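Local coordinates for arylsulfatase (Pseudoalteromonas sp. MB47, PDB 7AJ0), which is a fucoidan-active, apparently exo-acting sulfatase that probably hydrolyses sulfate esters of this algal polysaccharide at a calcium-containing active site, at residues 14-20 with 416-420; 62-66 with 337-341; 117-121 with 134-138. All coordinates share one frame; numbering follows the deposited sequence.

How the interactions relate
The three contacts are separate: the centres of interactions 1 and 3 lie about 26 Å apart, and each is about 29 Å from the centre of interaction 2. Interactions 1 and 3 come closest, with nearest atoms about 9 Å apart, whereas 2 and 3 stand on opposite sides of the chain's centre. Interaction 2 belongs most nearly to the metal site, Gly63 being about 10 Å from the calcium bound by Asp60, Asp61, Cys102, Asp325 and Asn326. The Leu120 side chain of interaction 3 is about 14 Å from that ion. Interaction 1 lies at the surface, fastening the N-terminal tail; it touches the second subunit and interaction 2 the third.

Interaction 1 of 3, residues 14-20 with 416-420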
ATOM      1  N   PHE A  14     -20.257 -34.391  -8.877  1.00 28.70           N
ATOM      2  CA  PHE A  14     -18.870 -34.037  -9.152  1.00 26.28           C
ATOM      3  C   PHE A  14     -17.865 -35.076  -8.674  1.00 26.01           C
ATOM      4  O   PHE A  14     -16.859 -35.310  -9.351  1.00 37.48           O
ATOM      5  CB  PHE A  14     -18.535 -32.685  -8.507  1.00 25.97           C
ATOM      6  CG  PHE A  14     -19.183 -31.514  -9.182  1.00 26.15           C
ATOM      7  CD1 PHE A  14     -18.757 -31.101 -10.435  1.00 26.01           C
ATOM      8  CD2 PHE A  14     -20.213 -30.822  -8.569  1.00 31.47           C
ATOM      9  CE1 PHE A  14     -19.350 -30.025 -11.064  1.00 26.23           C
ATOM     10  CE2 PHE A  14     -20.812 -29.744  -9.193  1.00 26.72           C
ATOM     11  CZ  PHE A  14     -20.379 -29.345 -10.442  1.00 26.58           C
ATOM     12  N   ASN A  15     -18.102 -35.706  -7.528  1.00 26.19           N
ATOM     13  CA  ASN A  15     -17.093 -36.567  -6.921  1.00 27.91           C
ATOM     14  C   ASN A  15     -16.931 -37.841  -7.743  1.00 26.12           C
ATOM     15  O   ASN A  15     -17.837 -38.679  -7.788  1.00 26.63           O
ATOM     16  CB  ASN A  15     -17.473 -36.895  -5.480  1.00 26.21           C
ATOM     17  CG  ASN A  15     -16.301 -37.425  -4.678  1.00 25.92           C
ATOM     18  OD1 ASN A  15     -15.418 -38.097  -5.214  1.00 28.12           O
ATOM     19  ND2 ASN A  15     -16.283 -37.119  -3.387  1.00 44.94           N
ATOM     20  N   ASP A  16     -15.771 -37.988  -8.384  1.00 29.23           N
ATOM     21  CA  ASP A  16     -15.431 -39.183  -9.141  1.00 25.87           C
ATOM     22  C   ASP A  16     -14.574 -40.160  -8.347  1.00 25.78           C
ATOM     23  O   ASP A  16     -14.208 -41.214  -8.878  1.00 30.94           O
ATOM     24  CB  ASP A  16     -14.689 -38.803 -10.429  1.00 25.58           C
ATOM     25  CG  ASP A  16     -15.544 -37.989 -11.379  1.00 29.34           C
ATOM     26  OD1 ASP A  16     -16.780 -38.175 -11.386  1.00 41.60           O
ATOM     27  OD2 ASP A  16     -14.975 -37.165 -12.126  1.00 34.62           O
ATOM     28  N   ALA A  17     -14.237 -39.843  -7.107  1.00 25.60           N
ATOM     29  CA  ALA A  17     -13.378 -40.709  -6.314  1.00 25.56           C
ATOM     30  C   ALA A  17     -14.198 -41.799  -5.633  1.00 26.14           C
ATOM     31  O   ALA A  17     -15.401 -41.657  -5.405  1.00 26.63           O
ATOM     32  CB  ALA A  17     -12.601 -39.905  -5.274  1.00 26.61           C
ATOM     33  N   ILE A  18     -13.521 -42.895  -5.305  1.00 26.70           N
ATOM     34  CA  ILE A  18     -14.156 -44.080  -4.743  1.00 26.85           C
ATOM     35  C   ILE A  18     -13.402 -44.489  -3.487  1.00 26.86           C
ATOM     36  O   ILE A  18     -12.166 -44.459  -3.453  1.00 32.65           O
ATOM     37  CB  ILE A  18     -14.183 -45.239  -5.763  1.00 37.31           C
ATOM     38  CG1 ILE A  18     -14.974 -44.834  -7.011  1.00 31.31           C
ATOM     39  CG2 ILE A  18     -14.773 -46.492  -5.134  1.00 27.85           C
ATOM     40  CD1 ILE A  18     -16.439 -44.529  -6.750  1.00 27.69           C
ATOM     41  N   VAL A  19     -14.148 -44.874  -2.456  1.00 27.35           N
ATOM     42  CA  VAL A  19     -13.545 -45.347  -1.216  1.00 27.49           C
ATOM     43  C   VAL A  19     -13.166 -46.813  -1.391  1.00 27.86           C
ATOM     44  O   VAL A  19     -14.031 -47.669  -1.600  1.00 32.28           O
ATOM     45  CB  VAL A  19     -14.499 -45.166  -0.028  1.00 27.95           C
ATOM     46  CG1 VAL A  19     -13.899 -45.798   1.221  1.00 28.22           C
ATOM     47  CG2 VAL A  19     -14.799 -43.692   0.197  1.00 29.86           C
ATOM     48  N   GLU A  20     -11.869 -47.102  -1.310  1.00 30.80           N
ATOM     49  CA  GLU A  20     -11.374 -48.484  -1.394  1.00 27.96           C
ATOM     50  C   GLU A  20     -11.236 -49.047   0.018  1.00 35.01           C
ATOM     51  O   GLU A  20     -12.013 -49.912   0.430  1.00 62.36           O
ATOM     52  CB  GLU A  20     -10.063 -48.518  -2.180  1.00 33.88           C
ATOM     53  CG  GLU A  20     -10.262 -48.264  -3.679  1.00 33.32           C
ATOM     54  CD  GLU A  20      -9.184 -47.387  -4.299  1.00 49.34           C
ATOM     55  OE1 GLU A  20      -8.038 -47.857  -4.466  1.00 37.14           O
ATOM     56  OE2 GLU A  20      -9.489 -46.219  -4.625  1.00 59.10           O
ATOM     57  N   SER A 416      -4.927 -38.431 -13.837  1.00 23.25           N
ATOM     58  CA  SER A 416      -4.507 -38.630 -12.458  1.00 23.06           C
ATOM     59  C   SER A 416      -5.593 -39.332 -11.650  1.00 23.34           C
ATOM     60  O   SER A 416      -6.788 -39.203 -11.926  1.00 23.58           O
ATOM     61  CB  SER A 416      -4.164 -37.282 -11.826  1.00 22.69           C
ATOM     62  OG  SER A 416      -3.856 -37.417 -10.453  1.00 22.57           O
ATOM     63  N   ARG A 417      -5.158 -40.098 -10.649  1.00 23.36           N
ATOM     64  CA  ARG A 417      -6.074 -40.709  -9.698  1.00 23.64           C
ATOM     65  C   ARG A 417      -6.371 -39.806  -8.509  1.00 23.47           C
ATOM     66  O   ARG A 417      -7.210 -40.163  -7.673  1.00 23.73           O
ATOM     67  CB  ARG A 417      -5.505 -42.043  -9.192  1.00 23.85           C
ATOM     68  CG  ARG A 417      -5.210 -43.033 -10.306  1.00 24.10           C
ATOM     69  CD  ARG A 417      -4.907 -44.435  -9.783  1.00 24.44           C
ATOM     70  NE  ARG A 417      -6.039 -45.012  -9.064  1.00 24.83           N
ATOM     71  CZ  ARG A 417      -5.981 -45.517  -7.832  1.00 24.99           C
ATOM     72  NH1 ARG A 417      -4.838 -45.540  -7.158  1.00 24.79           N
ATOM     73  NH2 ARG A 417      -7.076 -46.012  -7.278  1.00 28.78           N
ATOM     74  N   ARG A 418      -5.715 -38.653  -8.416  1.00 23.08           N
ATOM     75  CA  ARG A 418      -5.925 -37.712  -7.323  1.00 22.95           C
ATOM     76  C   ARG A 418      -6.915 -36.645  -7.764  1.00 22.96           C
ATOM     77  O   ARG A 418      -6.741 -36.022  -8.817  1.00 22.82           O
ATOM     78  CB  ARG A 418      -4.608 -37.064  -6.892  1.00 22.59           C
ATOM     79  CG  ARG A 418      -4.771 -35.953  -5.866  1.00 22.48           C
ATOM     80  CD  ARG A 418      -3.427 -35.468  -5.338  1.00 22.21           C
ATOM     81  NE  ARG A 418      -2.800 -36.439  -4.443  1.00 22.33           N
ATOM     82  CZ  ARG A 418      -3.117 -36.590  -3.161  1.00 22.53           C
ATOM     83  NH1 ARG A 418      -2.493 -37.497  -2.426  1.00 27.03           N
ATOM     84  NH2 ARG A 418      -4.063 -35.839  -2.613  1.00 22.62           N
ATOM     85  N   GLN A 419      -7.947 -36.434  -6.951  1.00 23.16           N
ATOM     86  CA  GLN A 419      -8.990 -35.472  -7.269  1.00 23.25           C
ATOM     87  C   GLN A 419      -8.744 -34.110  -6.640  1.00 23.02           C
ATOM     88  O   GLN A 419      -9.146 -33.092  -7.215  1.00 22.99           O
ATOM     89  CB  GLN A 419     -10.344 -36.013  -6.802  1.00 23.69           C
ATOM     90  CG  GLN A 419     -11.537 -35.276  -7.365  1.00 23.90           C
ATOM     91  CD  GLN A 419     -12.850 -35.948  -7.011  1.00 26.65           C
ATOM     92  OE1 GLN A 419     -13.747 -36.055  -7.848  1.00 27.38           O
ATOM     93  NE2 GLN A 419     -12.970 -36.402  -5.768  1.00 24.55           N
ATOM     94  N   VAL A 420      -8.095 -34.063  -5.480  1.00 22.91           N
ATOM     95  CA  VAL A 420      -7.916 -32.821  -4.741  1.00 22.78           C
ATOM     96  C   VAL A 420      -6.559 -32.835  -4.053  1.00 22.54           C
ATOM     97  O   VAL A 420      -6.069 -33.883  -3.620  1.00 22.60           O
ATOM     98  CB  VAL A 420      -9.039 -32.608  -3.695  1.00 23.11           C
ATOM     99  CG1 VAL A 420      -8.811 -31.317  -2.927  1.00 23.02           C
ATOM    100  CG2 VAL A 420     -10.409 -32.607  -4.359  1.00 23.40           C
TER
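Gln419 grips the N-terminal tail at Asn15 and Asp16 with both ends of its amide. Its OE1 accepts from the backbone N of Asp16 at 2.8 Å, the donor tilted modestly from the carbonyl plane, while NE2 donates to OD1 of Asn15 at 3.0 Å. The second bond is straight at the hydrogen (167°) and lies in the Gln419 amide plane, yet it meets Asn15 OD1 from above that carbonyl's plane, the two amides being turned 61° apart. Beyond CG the Gln419 chain runs extended, which gives glutamine the length to reach across, and NE2 rests 3.6 Å from the CB of Ala17, whose small methyl leaves room for it. Farther along the tail, Glu20 OE1 approaches the edge of the Arg417 guanidinium, NH2 standing 3.5 Å away in a long, weak salt bridge.

What positions Asn15 OD1 is its own Asx turn: it also accepts the backbone N of Ala17 at 2.8 Å, in its carbonyl plane, so one oxygen serves two donors. Arg417 is steadied by the carbonyl of Asp404, and the Asp16 carboxylate turns to another chain, OD2 forming a salt bridge with Lys207 of the second subunit. Phe495 of helix 489-505 touches both Asn15 and Gln419. The motif is an Asx turn clasped by a glutamine amide, holding the tail against the lead-in to strand 420-425 of the four-stranded antiparallel sheet.

Interaction 2 of 3, residues 62-66 with 337-341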
ATOM      1  N   LEU A  62      13.929 -26.061  -4.421  1.00 21.47           N
ATOM      2  CA  LEU A  62      14.011 -25.845  -5.858  1.00 21.40           C
ATOM      3  C   LEU A  62      12.670 -25.342  -6.378  1.00 21.30           C
ATOM      4  O   LEU A  62      11.628 -25.955  -6.124  1.00 21.13           O
ATOM      5  CB  LEU A  62      14.401 -27.137  -6.574  1.00 21.38           C
ATOM      6  CG  LEU A  62      14.661 -27.022  -8.077  1.00 21.39           C
ATOM      7  CD1 LEU A  62      16.008 -26.357  -8.325  1.00 21.60           C
ATOM      8  CD2 LEU A  62      14.594 -28.385  -8.752  1.00 29.39           C
ATOM      9  N   GLY A  63      12.700 -24.232  -7.113  1.00 26.86           N
ATOM     10  CA  GLY A  63      11.480 -23.659  -7.630  1.00 21.22           C
ATOM     11  C   GLY A  63      10.948 -24.386  -8.851  1.00 22.88           C
ATOM     12  O   GLY A  63      11.674 -25.073  -9.572  1.00 21.17           O
ATOM     13  N   TRP A  64       9.643 -24.209  -9.080  1.00 21.07           N
ATOM     14  CA  TRP A  64       8.977 -24.853 -10.208  1.00 21.03           C
ATOM     15  C   TRP A  64       9.683 -24.562 -11.523  1.00 21.18           C
ATOM     16  O   TRP A  64       9.758 -25.428 -12.402  1.00 21.21           O
ATOM     17  CB  TRP A  64       7.524 -24.378 -10.274  1.00 21.02           C
ATOM     18  CG  TRP A  64       6.648 -25.119 -11.237  1.00 21.03           C
ATOM     19  CD1 TRP A  64       5.866 -26.202 -10.960  1.00 20.96           C
ATOM     20  CD2 TRP A  64       6.437 -24.815 -12.622  1.00 21.17           C
ATOM     21  NE1 TRP A  64       5.188 -26.596 -12.087  1.00 21.04           N
ATOM     22  CE2 TRP A  64       5.521 -25.761 -13.121  1.00 21.18           C
ATOM     23  CE3 TRP A  64       6.936 -23.841 -13.489  1.00 21.35           C
ATOM     24  CZ2 TRP A  64       5.095 -25.760 -14.445  1.00 21.37           C
ATOM     25  CZ3 TRP A  64       6.512 -23.842 -14.805  1.00 21.54           C
ATOM     26  CH2 TRP A  64       5.601 -24.796 -15.269  1.00 21.54           C
ATOM     27  N   GLY A  65      10.209 -23.354 -11.679  1.00 21.32           N
ATOM     28  CA  GLY A  65      10.810 -22.932 -12.923  1.00 21.53           C
ATOM     29  C   GLY A  65      12.320 -22.953 -12.972  1.00 21.66           C
ATOM     30  O   GLY A  65      12.895 -22.416 -13.926  1.00 21.89           O
ATOM     31  N   ASP A  66      12.990 -23.555 -11.985  1.00 21.56           N
ATOM     32  CA  ASP A  66      14.452 -23.555 -12.006  1.00 21.74           C
ATOM     33  C   ASP A  66      15.006 -24.352 -13.180  1.00 21.87           C
ATOM     34  O   ASP A  66      15.896 -23.839 -13.882  1.00 22.13           O
ATOM     35  CB  ASP A  66      14.993 -24.070 -10.669  1.00 21.66           C
ATOM     36  CG  ASP A  66      15.184 -22.957  -9.647  1.00 41.51           C
ATOM     37  OD1 ASP A  66      15.803 -21.930  -9.996  1.00 49.01           O
ATOM     38  OD2 ASP A  66      14.716 -23.104  -8.497  1.00 40.00           O
ATOM     39  N   GLY A 337      16.367 -19.904  -5.280  1.00 22.36           N
ATOM     40  CA  GLY A 337      15.895 -20.413  -6.545  1.00 22.15           C
ATOM     41  C   GLY A 337      14.841 -19.496  -7.143  1.00 22.13           C
ATOM     42  O   GLY A 337      14.555 -18.403  -6.652  1.00 22.29           O
ATOM     43  N   TYR A 338      14.245 -19.973  -8.232  1.00 21.97           N
ATOM     44  CA  TYR A 338      13.309 -19.179  -9.010  1.00 22.00           C
ATOM     45  C   TYR A 338      12.031 -19.959  -9.270  1.00 23.30           C
ATOM     46  O   TYR A 338      12.072 -21.151  -9.589  1.00 21.58           O
ATOM     47  CB  TYR A 338      13.923 -18.758 -10.351  1.00 22.20           C
ATOM     48  CG  TYR A 338      12.891 -18.459 -11.410  1.00 22.21           C
ATOM     49  CD1 TYR A 338      12.131 -17.300 -11.354  1.00 22.36           C
ATOM     50  CD2 TYR A 338      12.675 -19.335 -12.465  1.00 22.13           C
ATOM     51  CE1 TYR A 338      11.184 -17.020 -12.317  1.00 22.42           C
ATOM     52  CE2 TYR A 338      11.731 -19.062 -13.437  1.00 22.20           C
ATOM     53  CZ  TYR A 338      10.987 -17.903 -13.356  1.00 22.35           C
ATOM     54  OH  TYR A 338      10.043 -17.626 -14.317  1.00 22.47           O
ATOM     55  N   SER A 339      10.896 -19.272  -9.141  1.00 21.75           N
ATOM     56  CA  SER A 339       9.608 -19.825  -9.506  1.00 21.59           C
ATOM     57  C   SER A 339       8.755 -18.735 -10.138  1.00 21.76           C
ATOM     58  O   SER A 339       8.765 -17.587  -9.670  1.00 21.95           O
ATOM     59  CB  SER A 339       8.865 -20.410  -8.299  1.00 21.43           C
ATOM     60  OG  SER A 339       7.559 -20.812  -8.676  1.00 21.33           O
ATOM     61  N   PRO A 340       8.003 -19.058 -11.195  1.00 21.75           N
ATOM     62  CA  PRO A 340       7.134 -18.046 -11.811  1.00 21.96           C
ATOM     63  C   PRO A 340       5.901 -17.721 -10.987  1.00 21.95           C
ATOM     64  O   PRO A 340       5.258 -16.695 -11.253  1.00 22.18           O
ATOM     65  CB  PRO A 340       6.749 -18.685 -13.150  1.00 21.99           C
ATOM     66  CG  PRO A 340       6.786 -20.151 -12.872  1.00 21.71           C
ATOM     67  CD  PRO A 340       7.906 -20.363 -11.883  1.00 21.59           C
ATOM     68  N   TRP A 341       5.559 -18.541  -9.999  1.00 21.73           N
ATOM     69  CA  TRP A 341       4.312 -18.373  -9.275  1.00 21.75           C
ATOM     70  C   TRP A 341       4.476 -17.396  -8.114  1.00 24.73           C
ATOM     71  O   TRP A 341       5.581 -16.988  -7.754  1.00 21.96           O
ATOM     72  CB  TRP A 341       3.808 -19.716  -8.748  1.00 27.81           C
ATOM     73  CG  TRP A 341       3.954 -20.853  -9.705  1.00 21.38           C
ATOM     74  CD1 TRP A 341       4.455 -22.090  -9.427  1.00 21.20           C
ATOM     75  CD2 TRP A 341       3.602 -20.865 -11.093  1.00 21.48           C
ATOM     76  NE1 TRP A 341       4.432 -22.875 -10.552  1.00 21.18           N
ATOM     77  CE2 TRP A 341       3.915 -22.146 -11.590  1.00 21.35           C
ATOM     78  CE3 TRP A 341       3.054 -19.919 -11.964  1.00 21.72           C
ATOM     79  CZ2 TRP A 341       3.696 -22.507 -12.917  1.00 21.46           C
ATOM     80  CZ3 TRP A 341       2.839 -20.280 -13.283  1.00 21.83           C
ATOM     81  CH2 TRP A 341       3.159 -21.563 -13.745  1.00 21.70           C
TER
HETATM   82  O   HOH W   1       7.349 -22.897  -6.904  1.00 22.07           O
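The type I beta turn from Gly63 to Asp66, just beyond the calcium ligands Asp60 and Asp61, lies on the loop 337-341, with Asp66 bonding Tyr338 and Trp64 packing on Trp341. The Asp66 carboxylate takes the Tyr338 backbone N on its syn side, from about 30° out of its plane, in a forked bond, 3.1 Å to OD1 and 3.2 Å to OD2. OD2 also receives the Gly63 N on its anti side at 2.7 Å, a second tie within a turn that Asp66 N to Gly63 O closes. Gly63 suits its place because Tyr338 O sits 3.2 Å from its CA in a CA-H...O contact, with no room for a side chain. Gly65 likewise lets the Tyr338 ring come close, and its O meets that ring's edge at CD2.

At the other end, Trp64, with CG anti to the backbone N (chi1 -170°), swings its indole toward Trp341, which brings NE1 and CZ2 over one face of it, NE1 standing 3.2 Å from Trp64 CG. The planes are inclined by 56°, an oblique pairing. Pro340 CG touches Trp64 CE3 at 3.7 Å and covers the centre of one Trp341 face, its compact ring suiting the tight space. Ser339 OG donates to a water at 2.7 Å, and Trp64 N reaches the same water weakly.

At the hexamer interface Tyr338 packs on Pro340 of the third subunit and Pro340 on its Tyr338. Trp64 NE1 bonds Thr94 O of strand 91-97, and both tryptophans touch Arg354 of strand 354-360, beside this junction of the loops after strands 53-59 and 318-324.

Interaction 3 of 3, residues 117-121 with 134-138; sequences RSGLV and PWEKE
Leu120 forks between Pro134 and Trp135, one methyl going to each. CD2 meets the proline ring at CB, 3.9 Å away, and CD1 lies about 3.9 Å above the indole plane of Trp135, out toward its rim and 4.1 Å from CE2. The leucine and tryptophan side chains cross at about a right angle, CD1 leading. Leu120 has CG anti to its carbonyl carbon (chi1 -58°), which carries the fork across to the other segment. A branched apolar residue suits this buried spot, and proline suits the first turn of helix 134-137, where its missing N-H costs no helical bond.

Beside the leucine, Glu138 folds back at chi2 (-57°) and brings OE1 to the CB of Ser118 at 3.1 Å, a close approach without a hydrogen bond. Its charge is instead answered by Arg113, through OE2. Ser118 turns its hydroxyl to its own chain, where OG accepts the N of Leu120 at 3.2 Å in an ST turn and is also hydrogen-bonded to Pro115 O. Between them Gly119 takes positive phi (93°), which suits glycine because a CB would press on the carbonyl O of Ser118, and the chain leaves helix 115-118.

Trp135 is anchored by NE1 on the carbonyl of Val160. Helix 102-111 flanks the contact, with Ala107 against Leu120 and Thr111 against both Trp135 and Glu138, while Arg117 leads away to pack on helix 489-505.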
ATOM      1  N   ARG A 117      -1.283 -34.800  10.604  1.00 25.70           N
ATOM      2  CA  ARG A 117      -1.728 -36.052  11.204  1.00 26.21           C
ATOM      3  C   ARG A 117      -0.640 -36.661  12.079  1.00 26.58           C
ATOM      4  O   ARG A 117      -0.926 -37.202  13.153  1.00 27.22           O
ATOM      5  CB  ARG A 117      -2.136 -37.049  10.120  1.00 25.98           C
ATOM      6  CG  ARG A 117      -3.172 -36.540   9.134  1.00 25.63           C
ATOM      7  CD  ARG A 117      -3.705 -37.683   8.285  1.00 25.60           C
ATOM      8  NE  ARG A 117      -4.503 -37.223   7.152  1.00 25.23           N
ATOM      9  CZ  ARG A 117      -5.809 -36.975   7.199  1.00 25.44           C
ATOM     10  NH1 ARG A 117      -6.482 -37.129   8.329  1.00 26.00           N
ATOM     11  NH2 ARG A 117      -6.442 -36.566   6.109  1.00 25.12           N
ATOM     12  N   SER A 118       0.614 -36.581  11.635  1.00 26.25           N
ATOM     13  CA  SER A 118       1.717 -37.245  12.316  1.00 26.60           C
ATOM     14  C   SER A 118       2.321 -36.409  13.432  1.00 26.94           C
ATOM     15  O   SER A 118       2.888 -36.969  14.377  1.00 27.49           O
ATOM     16  CB  SER A 118       2.815 -37.598  11.307  1.00 26.14           C
ATOM     17  OG  SER A 118       3.387 -36.428  10.744  1.00 25.65           O
ATOM     18  N   GLY A 119       2.206 -35.087  13.354  1.00 26.69           N
ATOM     19  CA  GLY A 119       2.903 -34.206  14.261  1.00 26.98           C
ATOM     20  C   GLY A 119       4.238 -33.719  13.751  1.00 26.61           C
ATOM     21  O   GLY A 119       4.906 -32.941  14.447  1.00 41.94           O
ATOM     22  N   LEU A 120       4.643 -34.142  12.559  1.00 26.08           N
ATOM     23  CA  LEU A 120       5.938 -33.784  11.985  1.00 29.15           C
ATOM     24  C   LEU A 120       5.855 -32.478  11.201  1.00 25.25           C
ATOM     25  O   LEU A 120       6.217 -32.403  10.026  1.00 24.74           O
ATOM     26  CB  LEU A 120       6.439 -34.925  11.108  1.00 25.51           C
ATOM     27  CG  LEU A 120       6.586 -36.273  11.819  1.00 26.05           C
ATOM     28  CD1 LEU A 120       6.857 -37.397  10.830  1.00 25.81           C
ATOM     29  CD2 LEU A 120       7.690 -36.201  12.865  1.00 26.54           C
ATOM     30  N   VAL A 121       5.357 -31.428  11.863  1.00 25.45           N
ATOM     31  CA  VAL A 121       5.328 -30.100  11.262  1.00 25.09           C
ATOM     32  C   VAL A 121       6.578 -29.296  11.586  1.00 25.20           C
ATOM     33  O   VAL A 121       6.828 -28.266  10.939  1.00 39.91           O
ATOM     34  CB  VAL A 121       4.085 -29.305  11.714  1.00 25.28           C
ATOM     35  CG1 VAL A 121       2.810 -30.025  11.287  1.00 27.39           C
ATOM     36  CG2 VAL A 121       4.096 -29.081  13.228  1.00 25.97           C
ATOM     37  N   PRO A 134       7.105 -39.453  17.468  1.00 31.75           N
ATOM     38  CA  PRO A 134       6.142 -39.673  16.376  1.00 29.07           C
ATOM     39  C   PRO A 134       6.553 -40.778  15.422  1.00 28.82           C
ATOM     40  O   PRO A 134       5.686 -41.413  14.806  1.00 28.65           O
ATOM     41  CB  PRO A 134       6.095 -38.312  15.666  1.00 28.36           C
ATOM     42  CG  PRO A 134       6.595 -37.328  16.671  1.00 38.11           C
ATOM     43  CD  PRO A 134       7.597 -38.063  17.507  1.00 29.38           C
ATOM     44  N   TRP A 135       7.853 -41.037  15.286  1.00 28.83           N
ATOM     45  CA  TRP A 135       8.322 -41.992  14.293  1.00 28.58           C
ATOM     46  C   TRP A 135       8.090 -43.442  14.693  1.00 29.21           C
ATOM     47  O   TRP A 135       8.111 -44.315  13.819  1.00 29.03           O
ATOM     48  CB  TRP A 135       9.806 -41.763  14.014  1.00 28.44           C
ATOM     49  CG  TRP A 135      10.021 -40.812  12.890  1.00 27.64           C
ATOM     50  CD1 TRP A 135      10.517 -39.545  12.966  1.00 27.40           C
ATOM     51  CD2 TRP A 135       9.719 -41.045  11.511  1.00 27.03           C
ATOM     52  NE1 TRP A 135      10.554 -38.978  11.716  1.00 26.69           N
ATOM     53  CE2 TRP A 135      10.069 -39.879  10.805  1.00 26.45           C
ATOM     54  CE3 TRP A 135       9.191 -42.129  10.805  1.00 26.98           C
ATOM     55  CZ2 TRP A 135       9.909 -39.768   9.426  1.00 25.83           C
ATOM     56  CZ3 TRP A 135       9.032 -42.016   9.437  1.00 26.36           C
ATOM     57  CH2 TRP A 135       9.390 -40.846   8.762  1.00 25.80           C
ATOM     58  N   GLU A 136       7.874 -43.725  15.979  1.00 29.99           N
ATOM     59  CA  GLU A 136       7.468 -45.075  16.357  1.00 35.76           C
ATOM     60  C   GLU A 136       6.152 -45.441  15.685  1.00 30.37           C
ATOM     61  O   GLU A 136       5.994 -46.549  15.160  1.00 35.55           O
ATOM     62  CB  GLU A 136       7.347 -45.188  17.877  1.00 36.54           C
ATOM     63  CG  GLU A 136       8.665 -45.017  18.621  1.00 48.57           C
ATOM     64  CD  GLU A 136       8.521 -45.208  20.123  1.00 57.64           C
ATOM     65  OE1 GLU A 136       9.479 -44.888  20.861  1.00 57.02           O
ATOM     66  OE2 GLU A 136       7.451 -45.678  20.566  1.00 53.15           O
ATOM     67  N   LYS A 137       5.211 -44.495  15.657  1.00 32.58           N
ATOM     68  CA  LYS A 137       3.879 -44.713  15.104  1.00 29.85           C
ATOM     69  C   LYS A 137       3.884 -44.693  13.582  1.00 29.05           C
ATOM     70  O   LYS A 137       3.203 -45.507  12.949  1.00 33.52           O
ATOM     71  CB  LYS A 137       2.949 -43.638  15.675  1.00 29.85           C
ATOM     72  CG  LYS A 137       1.547 -43.543  15.115  1.00 34.98           C
ATOM     73  CD  LYS A 137       0.843 -42.349  15.785  1.00 30.15           C
ATOM     74  CE  LYS A 137      -0.553 -42.080  15.233  1.00 33.16           C
ATOM     75  NZ  LYS A 137      -1.579 -43.034  15.748  1.00 41.31           N
ATOM     76  N   GLU A 138       4.650 -43.790  12.977  1.00 28.44           N
ATOM     77  CA  GLU A 138       4.668 -43.676  11.526  1.00 29.50           C
ATOM     78  C   GLU A 138       5.394 -44.867  10.900  1.00 27.80           C
ATOM     79  O   GLU A 138       6.217 -45.534  11.533  1.00 42.08           O
ATOM     80  CB  GLU A 138       5.333 -42.368  11.102  1.00 27.12           C
ATOM     81  CG  GLU A 138       4.674 -41.115  11.669  1.00 28.57           C
ATOM     82  CD  GLU A 138       3.206 -41.004  11.303  1.00 30.33           C
ATOM     83  OE1 GLU A 138       2.407 -40.556  12.155  1.00 27.22           O
ATOM     84  OE2 GLU A 138       2.852 -41.373  10.162  1.00 26.52           O
TER